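Local coordinates for protein chaperone SycD (Chlamydia pneumoniae, PDB 4NRH) that acts as a type III secretion chaperone that binds CopN, in a gatekeeper complex thought to direct the secretion of translocator proteins, at residues 115-120 with 131-136; 81-86 with 97-102; 12-17 with 25-30; 53-58 with 87-92. All blocks are in the same frame, centred on the assembly; numbering follows the deposited sequence.

Contact 1 of 4, residues 115-120 with 131-136; sequences HAYGVT and HYYAYI
A small aromatic contact, led by Tyr117 and Tyr133, joins the successive helices 110-123 and 129-140 in the C-terminal half of the chain. The flat ring of Tyr117 carries most of it. Its CG stands beside the backbone N, opposite the carbonyl carbon (chi1 -73°), and from there the ring reaches across to the second helix and takes the Tyr133 methylene over one face. Tyr133 CB lies 3.8 Å from the centroid of the Tyr117 ring and 20° off the normal, a CH-pi contact displaced toward the rim on the side of Tyr117 CE2. The Tyr133 ring itself leans away. The two ring planes are 29° apart in tilt, but with centroids separated by 5.9 Å they hardly overlap. Segment 115-120 belongs to a tetratricopeptide repeat, and this pair carries the helical array on to the next helix. The helices come close at Tyr117 and Ala134, with CA atoms 6.3 Å apart; Ala134 N lies 4.0 Å from Tyr117 CD2, oblique to the ring. No hydrogen bond crosses between the segments. The phenol oxygen of Tyr117 turns instead to His105 ND1 on helix 94-106, which pins the outer end of the ring.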
# COMPACT_ATOMS: atom_id res chain seq x y z
N HIS D 115 0.07 -18.22 19.67
CA HIS D 115 -0.92 -17.17 19.49
C HIS D 115 -2.08 -17.62 18.60
O HIS D 115 -3.24 -17.36 18.91
CB HIS D 115 -0.27 -15.92 18.89
CG HIS D 115 -1.24 -14.84 18.54
ND1 HIS D 115 -1.52 -14.48 17.24
CD2 HIS D 115 -2.02 -14.05 19.32
CE1 HIS D 115 -2.41 -13.51 17.23
NE2 HIS D 115 -2.73 -13.23 18.49
N ALA D 116 -1.75 -18.30 17.51
CA ALA D 116 -2.76 -18.77 16.57
C ALA D 116 -3.65 -19.83 17.21
O ALA D 116 -4.87 -19.83 17.01
CB ALA D 116 -2.10 -19.33 15.31
N TYR D 117 -3.04 -20.73 17.98
CA TYR D 117 -3.78 -21.74 18.73
C TYR D 117 -4.71 -21.09 19.76
O TYR D 117 -5.84 -21.53 19.95
CB TYR D 117 -2.83 -22.71 19.43
CG TYR D 117 -2.13 -23.68 18.50
CD1 TYR D 117 -2.76 -24.15 17.36
CD2 TYR D 117 -0.86 -24.15 18.79
CE1 TYR D 117 -2.13 -25.05 16.51
CE2 TYR D 117 -0.22 -25.05 17.95
CZ TYR D 117 -0.86 -25.49 16.82
OH TYR D 117 -0.23 -26.39 15.98
N GLY D 118 -4.21 -20.05 20.41
CA GLY D 118 -4.98 -19.33 21.42
C GLY D 118 -6.21 -18.67 20.84
O GLY D 118 -7.27 -18.67 21.46
N VAL D 119 -6.07 -18.09 19.65
CA VAL D 119 -7.19 -17.46 18.97
C VAL D 119 -8.22 -18.51 18.55
O VAL D 119 -9.42 -18.30 18.68
CB VAL D 119 -6.73 -16.67 17.73
CG1 VAL D 119 -7.92 -16.20 16.92
CG2 VAL D 119 -5.87 -15.49 18.15
N THR D 120 -7.72 -19.65 18.06
CA THR D 120 -8.58 -20.77 17.68
C THR D 120 -9.45 -21.20 18.85
O THR D 120 -10.64 -21.49 18.68
CB THR D 120 -7.76 -21.97 17.18
OG1 THR D 120 -6.86 -21.55 16.14
CG2 THR D 120 -8.67 -23.06 16.64
N HIS D 131 -6.04 -26.27 22.67
CA HIS D 131 -5.37 -26.22 23.97
C HIS D 131 -4.28 -27.29 24.08
O HIS D 131 -3.22 -27.03 24.65
CB HIS D 131 -6.39 -26.39 25.10
CG HIS D 131 -7.44 -25.32 25.12
ND1 HIS D 131 -7.20 -24.05 25.61
CD2 HIS D 131 -8.73 -25.33 24.71
CE1 HIS D 131 -8.30 -23.33 25.50
NE2 HIS D 131 -9.24 -24.08 24.96
N TYR D 132 -4.55 -28.48 23.55
CA TYR D 132 -3.59 -29.57 23.59
C TYR D 132 -2.32 -29.24 22.81
O TYR D 132 -1.21 -29.53 23.26
CB TYR D 132 -4.20 -30.86 23.04
CG TYR D 132 -3.21 -31.99 22.89
CD1 TYR D 132 -2.71 -32.65 24.01
CD2 TYR D 132 -2.76 -32.40 21.64
CE1 TYR D 132 -1.80 -33.68 23.89
CE2 TYR D 132 -1.85 -33.43 21.51
CZ TYR D 132 -1.37 -34.06 22.64
OH TYR D 132 -0.46 -35.09 22.51
N TYR D 133 -2.48 -28.64 21.63
CA TYR D 133 -1.34 -28.26 20.81
C TYR D 133 -0.61 -27.07 21.41
O TYR D 133 0.58 -26.87 21.16
CB TYR D 133 -1.78 -27.97 19.38
CG TYR D 133 -2.08 -29.22 18.59
CD1 TYR D 133 -1.06 -30.10 18.24
CD2 TYR D 133 -3.38 -29.53 18.20
CE1 TYR D 133 -1.33 -31.25 17.52
CE2 TYR D 133 -3.65 -30.68 17.49
CZ TYR D 133 -2.62 -31.54 17.15
OH TYR D 133 -2.89 -32.68 16.44
N ALA D 134 -1.33 -26.27 22.20
CA ALA D 134 -0.71 -25.21 22.98
C ALA D 134 0.17 -25.83 24.06
O ALA D 134 1.27 -25.35 24.33
CB ALA D 134 -1.76 -24.30 23.59
N TYR D 135 -0.33 -26.90 24.67
CA TYR D 135 0.42 -27.65 25.67
C TYR D 135 1.73 -28.18 25.10
O TYR D 135 2.78 -28.06 25.73
CB TYR D 135 -0.44 -28.80 26.22
CG TYR D 135 0.35 -30.02 26.65
CD1 TYR D 135 0.96 -30.08 27.90
CD2 TYR D 135 0.47 -31.13 25.82
CE1 TYR D 135 1.68 -31.19 28.30
CE2 TYR D 135 1.19 -32.24 26.20
CZ TYR D 135 1.79 -32.27 27.44
OH TYR D 135 2.50 -33.38 27.83
N ILE D 136 1.65 -28.78 23.92
CA ILE D 136 2.83 -29.28 23.23
C ILE D 136 3.86 -28.17 23.00
O ILE D 136 5.04 -28.34 23.29
CB ILE D 136 2.47 -29.92 21.87
CG1 ILE D 136 1.64 -31.18 22.07
CG2 ILE D 136 3.72 -30.23 21.07
CD1 ILE D 136 1.28 -31.89 20.78

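Contact 2 of 4, residues 81-86 with 97-102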
# COMPACT_ATOMS: atom_id res chain seq x y z
N THR D 81 2.09 -18.15 4.49
CA THR D 81 1.74 -16.99 3.68
C THR D 81 0.25 -16.95 3.36
O THR D 81 -0.40 -15.92 3.52
CB THR D 81 2.54 -16.97 2.36
OG1 THR D 81 3.94 -16.82 2.63
CG2 THR D 81 2.07 -15.83 1.47
N VAL D 82 -0.28 -18.08 2.92
CA VAL D 82 -1.68 -18.18 2.51
C VAL D 82 -2.65 -18.00 3.67
O VAL D 82 -3.62 -17.23 3.57
CB VAL D 82 -1.96 -19.54 1.84
CG1 VAL D 82 -3.45 -19.73 1.60
CG2 VAL D 82 -1.18 -19.67 0.54
N PHE D 83 -2.40 -18.69 4.78
CA PHE D 83 -3.30 -18.65 5.93
C PHE D 83 -3.36 -17.26 6.57
O PHE D 83 -4.41 -16.86 7.07
CB PHE D 83 -2.91 -19.70 6.96
CG PHE D 83 -3.08 -21.11 6.48
CD1 PHE D 83 -4.23 -21.48 5.80
CD2 PHE D 83 -2.11 -22.07 6.71
CE1 PHE D 83 -4.40 -22.78 5.35
CE2 PHE D 83 -2.28 -23.37 6.27
CZ PHE D 83 -3.42 -23.72 5.58
N ARG D 84 -2.24 -16.55 6.58
CA ARG D 84 -2.23 -15.18 7.08
C ARG D 84 -3.15 -14.27 6.26
O ARG D 84 -3.85 -13.43 6.82
CB ARG D 84 -0.81 -14.61 7.09
CG ARG D 84 0.10 -15.22 8.15
CD ARG D 84 1.23 -14.27 8.51
NE ARG D 84 2.02 -14.76 9.64
CZ ARG D 84 3.30 -15.11 9.55
NH1 ARG D 84 3.94 -15.01 8.40
NH2 ARG D 84 3.94 -15.55 10.63
N TRP D 85 -3.14 -14.45 4.94
CA TRP D 85 -4.04 -13.71 4.06
C TRP D 85 -5.50 -14.03 4.37
O TRP D 85 -6.35 -13.14 4.41
CB TRP D 85 -3.73 -14.01 2.59
CG TRP D 85 -2.64 -13.15 2.02
CD1 TRP D 85 -1.40 -13.56 1.63
CD2 TRP D 85 -2.71 -11.75 1.75
NE1 TRP D 85 -0.68 -12.49 1.15
CE2 TRP D 85 -1.46 -11.37 1.21
CE3 TRP D 85 -3.69 -10.77 1.92
CZ2 TRP D 85 -1.18 -10.05 0.84
CZ3 TRP D 85 -3.41 -9.47 1.55
CH2 TRP D 85 -2.16 -9.12 1.01
N LEU D 86 -5.78 -15.31 4.57
CA LEU D 86 -7.13 -15.77 4.91
C LEU D 86 -7.60 -15.16 6.22
O LEU D 86 -8.74 -14.72 6.35
CB LEU D 86 -7.17 -17.29 4.98
CG LEU D 86 -7.18 -18.03 3.65
CD1 LEU D 86 -7.05 -19.52 3.88
CD2 LEU D 86 -8.46 -17.72 2.88
N TRP D 97 -7.08 -19.95 11.54
CA TRP D 97 -6.11 -19.80 12.62
C TRP D 97 -5.46 -21.12 13.00
O TRP D 97 -4.27 -21.17 13.32
CB TRP D 97 -6.78 -19.18 13.85
CG TRP D 97 -7.02 -17.71 13.75
CD1 TRP D 97 -8.20 -17.09 13.44
CD2 TRP D 97 -6.07 -16.67 14.00
NE1 TRP D 97 -8.03 -15.72 13.47
CE2 TRP D 97 -6.73 -15.44 13.81
CE3 TRP D 97 -4.72 -16.66 14.36
CZ2 TRP D 97 -6.09 -14.22 13.98
CZ3 TRP D 97 -4.08 -15.44 14.52
CH2 TRP D 97 -4.77 -14.24 14.33
N PHE D 98 -6.25 -22.19 12.98
CA PHE D 98 -5.76 -23.50 13.40
C PHE D 98 -4.72 -24.02 12.42
O PHE D 98 -3.67 -24.52 12.82
CB PHE D 98 -6.93 -24.50 13.51
CG PHE D 98 -6.69 -25.60 14.50
CD1 PHE D 98 -5.49 -25.69 15.20
CD2 PHE D 98 -7.66 -26.56 14.73
CE1 PHE D 98 -5.28 -26.71 16.11
CE2 PHE D 98 -7.45 -27.58 15.64
CZ PHE D 98 -6.26 -27.66 16.33
N SER D 99 -5.01 -23.90 11.13
CA SER D 99 -4.09 -24.32 10.09
C SER D 99 -2.85 -23.43 10.07
O SER D 99 -1.75 -23.88 9.75
CB SER D 99 -4.77 -24.31 8.73
OG SER D 99 -5.80 -25.28 8.67
N LEU D 100 -3.03 -22.15 10.41
CA LEU D 100 -1.91 -21.23 10.52
C LEU D 100 -1.02 -21.65 11.69
O LEU D 100 0.20 -21.64 11.58
CB LEU D 100 -2.41 -19.79 10.72
CG LEU D 100 -1.35 -18.74 11.04
CD1 LEU D 100 -0.25 -18.73 9.98
CD2 LEU D 100 -1.98 -17.36 11.18
N GLY D 101 -1.65 -22.01 12.80
CA GLY D 101 -0.94 -22.47 13.97
C GLY D 101 -0.15 -23.74 13.72
O GLY D 101 1.00 -23.86 14.14
N ALA D 102 -0.78 -24.69 13.03
CA ALA D 102 -0.14 -25.96 12.70
C ALA D 102 1.08 -25.75 11.80
O ALA D 102 2.11 -26.41 11.97
CB ALA D 102 -1.14 -26.90 12.04
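Segments 81-86 and 97-102 run antiparallel, with helix axes 9.0 Å apart at their closest and a signed crossing angle of -152°. The backbones draw nearest at Phe83 and Leu100, whose CA atoms are 5.4 Å apart. At that point the two side-chain stems press together, Phe83 CB lying 3.8 Å from Leu100 CB. Beyond its stem, Phe83 swings CG away from its carbonyl carbon (chi1 -66°), which lays the ring over Ser99, the residue before Leu100. Ser99 CB sits above one face, 3.6 Å from the centroid of the Phe83 ring and 18° off the normal, so a serine methylene makes the CH-pi contact here. Such antiparallel neighbours are the building pattern of tetratricopeptide-repeat proteins, and segment 97-102 lies within such a repeat. The Ser99 hydroxyl takes no part in the ring contact: OG is hydrogen-bonded to Tyr64 OH and to Lys95 O, so the polar end is satisfied while the methylene packs. On the flank of Phe83, Leu100 turns CG opposite its backbone N and carries CD1 to the aliphatic part of Arg84, 4.0 Å from Arg84 CG. The two chains meet there at nearly a right angle, the arginine running on extended past the leucine. Phe83 also touches Ser103, one turn further along helix 94-106.

Contact 3 of 4, residues 12-17 with 25-30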
# COMPACT_ATOMS: atom_id res chain seq x y z
N TYR D 12 -5.20 -14.25 -7.85
CA TYR D 12 -6.30 -13.73 -8.64
C TYR D 12 -7.11 -12.71 -7.86
O TYR D 12 -7.46 -11.65 -8.38
CB TYR D 12 -7.21 -14.87 -9.11
CG TYR D 12 -8.57 -14.40 -9.61
CD1 TYR D 12 -8.73 -13.93 -10.90
CD2 TYR D 12 -9.68 -14.45 -8.78
CE1 TYR D 12 -9.96 -13.50 -11.36
CE2 TYR D 12 -10.92 -14.02 -9.23
CZ TYR D 12 -11.05 -13.55 -10.52
OH TYR D 12 -12.28 -13.13 -10.97
N LEU D 13 -7.41 -13.03 -6.60
CA LEU D 13 -8.20 -12.16 -5.74
C LEU D 13 -7.46 -10.86 -5.43
O LEU D 13 -8.04 -9.77 -5.53
CB LEU D 13 -8.57 -12.87 -4.44
CG LEU D 13 -9.60 -14.00 -4.57
CD1 LEU D 13 -9.76 -14.73 -3.25
CD2 LEU D 13 -10.93 -13.46 -5.07
N LEU D 14 -6.19 -10.98 -5.06
CA LEU D 14 -5.38 -9.81 -4.72
C LEU D 14 -5.24 -8.84 -5.89
O LEU D 14 -5.33 -7.63 -5.71
CB LEU D 14 -4.00 -10.25 -4.22
CG LEU D 14 -3.99 -11.04 -2.92
CD1 LEU D 14 -2.57 -11.39 -2.51
CD2 LEU D 14 -4.70 -10.27 -1.81
N GLU D 15 -5.01 -9.38 -7.08
CA GLU D 15 -4.90 -8.55 -8.28
C GLU D 15 -6.25 -7.92 -8.62
O GLU D 15 -6.32 -6.76 -9.03
CB GLU D 15 -4.39 -9.37 -9.46
CG GLU D 15 -2.96 -9.86 -9.31
CD GLU D 15 -2.42 -10.48 -10.59
OE1 GLU D 15 -3.24 -10.86 -11.45
OE2 GLU D 15 -1.19 -10.59 -10.73
N LYS D 16 -7.31 -8.70 -8.46
CA LYS D 16 -8.68 -8.22 -8.67
C LYS D 16 -8.98 -7.03 -7.76
O LYS D 16 -9.52 -6.01 -8.20
CB LYS D 16 -9.68 -9.35 -8.43
CG LYS D 16 -11.13 -9.00 -8.72
CD LYS D 16 -11.98 -10.26 -8.77
CE LYS D 16 -13.46 -9.94 -8.91
NZ LYS D 16 -13.96 -9.11 -7.78
N ILE D 17 -8.64 -7.17 -6.48
CA ILE D 17 -8.86 -6.11 -5.50
C ILE D 17 -7.98 -4.89 -5.78
O ILE D 17 -8.45 -3.75 -5.77
CB ILE D 17 -8.58 -6.60 -4.06
CG1 ILE D 17 -9.59 -7.69 -3.67
CG2 ILE D 17 -8.64 -5.45 -3.08
CD1 ILE D 17 -9.22 -8.43 -2.40
N PHE D 25 -0.99 -1.32 -4.20
CA PHE D 25 -1.05 -2.46 -3.29
C PHE D 25 -1.78 -2.07 -2.02
O PHE D 25 -1.16 -1.61 -1.05
CB PHE D 25 0.37 -2.95 -2.98
CG PHE D 25 0.41 -4.23 -2.20
CD1 PHE D 25 0.05 -5.43 -2.78
CD2 PHE D 25 0.84 -4.23 -0.88
CE1 PHE D 25 0.10 -6.61 -2.06
CE2 PHE D 25 0.89 -5.41 -0.15
CZ PHE D 25 0.52 -6.60 -0.75
N PRO D 26 -3.11 -2.23 -2.01
CA PRO D 26 -3.96 -1.74 -0.91
C PRO D 26 -4.00 -2.68 0.29
O PRO D 26 -5.07 -2.94 0.83
CB PRO D 26 -5.34 -1.65 -1.57
CG PRO D 26 -5.33 -2.74 -2.59
CD PRO D 26 -3.91 -2.83 -3.10
N PHE D 27 -2.83 -3.16 0.70
CA PHE D 27 -2.73 -4.10 1.81
C PHE D 27 -1.50 -3.78 2.65
O PHE D 27 -0.59 -3.10 2.18
CB PHE D 27 -2.64 -5.54 1.29
CG PHE D 27 -3.71 -5.90 0.30
CD1 PHE D 27 -5.01 -6.13 0.71
CD2 PHE D 27 -3.40 -6.03 -1.05
CE1 PHE D 27 -5.99 -6.47 -0.20
CE2 PHE D 27 -4.38 -6.36 -1.96
CZ PHE D 27 -5.68 -6.58 -1.54
N PRO D 28 -1.47 -4.26 3.91
CA PRO D 28 -0.25 -4.14 4.71
C PRO D 28 0.90 -4.92 4.07
O PRO D 28 0.67 -5.96 3.46
CB PRO D 28 -0.65 -4.74 6.06
CG PRO D 28 -2.14 -4.62 6.10
CD PRO D 28 -2.59 -4.81 4.69
N ASP D 29 2.12 -4.41 4.20
CA ASP D 29 3.29 -5.08 3.65
C ASP D 29 3.64 -6.34 4.44
O ASP D 29 4.11 -7.33 3.87
CB ASP D 29 4.50 -4.14 3.64
CG ASP D 29 4.44 -3.14 2.50
OD1 ASP D 29 3.73 -3.40 1.51
OD2 ASP D 29 5.10 -2.08 2.60
N ASP D 30 3.41 -6.29 5.75
CA ASP D 30 3.89 -7.34 6.65
C ASP D 30 2.73 -7.88 7.48
O ASP D 30 2.44 -7.36 8.56
CB ASP D 30 5.00 -6.79 7.55
CG ASP D 30 5.72 -7.88 8.34
OD1 ASP D 30 5.20 -9.02 8.42
OD2 ASP D 30 6.80 -7.60 8.88
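Ile17 N donates to Leu13 O at 2.8 Å, and this bond is part of the helix that presents Ile17 to Phe27 on the loop that returns after helix 9-19. Ile17 CG2 is the branch that touches, 3.5 Å from Phe27 CZ and oblique to the ring; it also reaches Pro26 CG at 4.3 Å. Leu14, one turn earlier, comes over a face: its CD2 is 4.2 Å from the centroid of the Phe27 ring and 27° off the normal. Pro26 CG rests on the opposite face, so Phe27 is clasped between a leucine methyl and the proline just before it. Pro26 is the centre of an inverse gamma turn, closed by a weak bond from Phe27 N to Phe25 O, and the bend is followed directly by Phe27, whose side chain points toward the helix. With a first torsion of -50°, the ring is directed at Leu14 and Ile17. The same loop is bound by CopN: Arg279 of CopN bonds to Phe27 O and forms a salt bridge with Asp29, while Ser278 of CopN bonds to Pro26 O. The N-terminal helix and its loop thus lie against the start of the helical array, with Trp85 of helix 76-89 meeting Phe27 edge-to-face, Phe88 covering Pro28, and Leu13 packing on helix 57-72.

Contact 4 of 4, residues 53-58 with 87-92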
# COMPACT_ATOMS: atom_id res chain seq x y z
N PHE D 53 -14.25 -6.25 0.62
CA PHE D 53 -13.74 -6.50 -0.73
C PHE D 53 -14.69 -7.39 -1.53
O PHE D 53 -14.36 -7.80 -2.65
CB PHE D 53 -12.35 -7.14 -0.67
CG PHE D 53 -11.29 -6.22 -0.14
CD1 PHE D 53 -11.22 -4.90 -0.57
CD2 PHE D 53 -10.36 -6.67 0.78
CE1 PHE D 53 -10.24 -4.05 -0.09
CE2 PHE D 53 -9.38 -5.83 1.27
CZ PHE D 53 -9.31 -4.52 0.83
N LYS D 54 -15.85 -7.68 -0.96
CA LYS D 54 -16.89 -8.47 -1.61
C LYS D 54 -16.38 -9.84 -2.06
O LYS D 54 -16.66 -10.28 -3.17
CB LYS D 54 -17.48 -7.71 -2.80
CG LYS D 54 -18.03 -6.34 -2.45
CD LYS D 54 -19.16 -6.44 -1.44
CE LYS D 54 -20.35 -7.18 -2.02
NZ LYS D 54 -21.46 -7.31 -1.03
N ILE D 55 -15.63 -10.50 -1.18
CA ILE D 55 -15.11 -11.83 -1.47
C ILE D 55 -16.09 -12.90 -0.98
O ILE D 55 -16.50 -12.89 0.18
CB ILE D 55 -13.74 -12.05 -0.81
CG1 ILE D 55 -12.75 -10.97 -1.26
CG2 ILE D 55 -13.20 -13.44 -1.14
CD1 ILE D 55 -11.41 -11.04 -0.55
N SER D 56 -16.47 -13.81 -1.87
CA SER D 56 -17.40 -14.87 -1.50
C SER D 56 -16.70 -15.90 -0.62
O SER D 56 -15.48 -16.05 -0.69
CB SER D 56 -17.98 -15.54 -2.75
OG SER D 56 -16.98 -16.29 -3.43
N SER D 57 -17.47 -16.60 0.20
CA SER D 57 -16.93 -17.62 1.08
C SER D 57 -16.38 -18.79 0.27
O SER D 57 -15.48 -19.50 0.72
CB SER D 57 -17.99 -18.10 2.07
OG SER D 57 -18.96 -18.91 1.43
N GLU D 58 -16.94 -18.99 -0.91
CA GLU D 58 -16.45 -20.01 -1.83
C GLU D 58 -15.04 -19.67 -2.31
O GLU D 58 -14.20 -20.55 -2.47
CB GLU D 58 -17.39 -20.16 -3.03
CG GLU D 58 -18.82 -20.53 -2.67
CD GLU D 58 -19.71 -19.32 -2.46
OE1 GLU D 58 -19.32 -18.41 -1.70
OE2 GLU D 58 -20.81 -19.28 -3.06
N VAL D 87 -6.70 -15.15 7.20
CA VAL D 87 -6.99 -14.57 8.51
C VAL D 87 -7.19 -13.06 8.38
O VAL D 87 -8.03 -12.48 9.07
CB VAL D 87 -5.86 -14.89 9.51
CG1 VAL D 87 -5.80 -13.85 10.62
CG2 VAL D 87 -6.03 -16.29 10.09
N PHE D 88 -6.44 -12.44 7.48
CA PHE D 88 -6.59 -11.02 7.19
C PHE D 88 -7.98 -10.71 6.64
O PHE D 88 -8.59 -9.71 7.01
CB PHE D 88 -5.51 -10.56 6.21
CG PHE D 88 -5.75 -9.20 5.62
CD1 PHE D 88 -5.36 -8.06 6.30
CD2 PHE D 88 -6.36 -9.05 4.38
CE1 PHE D 88 -5.58 -6.80 5.77
CE2 PHE D 88 -6.58 -7.80 3.84
CZ PHE D 88 -6.19 -6.67 4.53
N PHE D 89 -8.46 -11.57 5.75
CA PHE D 89 -9.77 -11.38 5.13
C PHE D 89 -10.92 -11.70 6.07
O PHE D 89 -11.91 -10.97 6.13
CB PHE D 89 -9.87 -12.22 3.86
CG PHE D 89 -9.08 -11.67 2.70
CD1 PHE D 89 -9.16 -10.33 2.38
CD2 PHE D 89 -8.26 -12.49 1.95
CE1 PHE D 89 -8.44 -9.81 1.32
CE2 PHE D 89 -7.53 -11.98 0.89
CZ PHE D 89 -7.62 -10.64 0.58
N ASN D 90 -10.80 -12.80 6.81
CA ASN D 90 -11.83 -13.19 7.76
C ASN D 90 -11.21 -13.90 8.96
O ASN D 90 -11.02 -15.12 8.94
CB ASN D 90 -12.87 -14.09 7.09
CG ASN D 90 -14.12 -14.29 7.95
OD1 ASN D 90 -14.10 -14.10 9.16
ND2 ASN D 90 -15.21 -14.69 7.30
N PRO D 91 -10.88 -13.14 10.02
CA PRO D 91 -10.22 -13.66 11.22
C PRO D 91 -11.15 -14.40 12.17
O PRO D 91 -10.72 -14.80 13.25
CB PRO D 91 -9.67 -12.39 11.88
CG PRO D 91 -10.65 -11.34 11.49
CD PRO D 91 -11.11 -11.68 10.10
N PHE D 92 -12.41 -14.58 11.78
CA PHE D 92 -13.38 -15.25 12.64
C PHE D 92 -13.61 -16.70 12.21
O PHE D 92 -14.44 -17.39 12.79
CB PHE D 92 -14.70 -14.49 12.65
CG PHE D 92 -14.58 -13.08 13.17
CD1 PHE D 92 -14.50 -12.83 14.53
CD2 PHE D 92 -14.53 -12.01 12.29
CE1 PHE D 92 -14.38 -11.54 15.00
CE2 PHE D 92 -14.41 -10.71 12.76
CZ PHE D 92 -14.34 -10.48 14.12
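Phe89, on the last turn of helix 76-89, receives Ile55 on one face and Phe53 at its edge. Ile55 sets CG1 opposite its carbonyl carbon (chi1 -57°) and runs out straight to CD1, so the methyl lands squarely over the ring, 3.8 Å from the Phe89 centroid and 14° off the normal. Phe88 CD2 lies over the opposite face, leaving Phe89 sandwiched between a methyl and the ring next to it in sequence. Phe53 comes from the side: its CD2 is 3.7 Å from Phe89 CE1, near the Phe89 plane, and its CE2 lies 4.3 Å from Phe88 CE2. Phe53 and Ile55 both point toward segment 87-92, on either side of Lys54, the positive-phi C-prime residue of the Schellman motif that ends helix 49-52. Ser56 then N-caps helix 57-72, which with helix 76-89 probably forms a helical hairpin of the tetratricopeptide-repeat kind. Phe89 itself has a chi1 of -75°, aiming the ring at this connection. Just past it Asn90 OD1 accepts from Phe92 N at 3.2 Å, an Asx turn at the end of the helix, while Asn90 ND2 is held by Gln50. From helix 9-19, Ile17 packs on both Phe53 and Ile55.

Overall arrangement
Contact 3 comes first along the chain; contacts 4 and 2 then interleave, sharing helix 76-89, and contact 1 follows. The four run from the N-terminal helix towards the C-terminal side of an all-helical array. Contacts 3 and 4, with centres 13 Å apart, form one hydrophobic region in which Phe27 meets Phe53 and Leu14 meets Phe89. Contact 2, centred 13 Å from both contact 4 and contact 1, bridges the ends: Trp85 reaches contact 3, Trp97 NE1 probably bonds to Pro91 O, and Tyr117 packs on Ala102. Contacts 1 and 3 lie 29 Å apart between centres. CopN touches contacts 3 and 4 but not 1 or 2, so among these four it meets the N-terminal side.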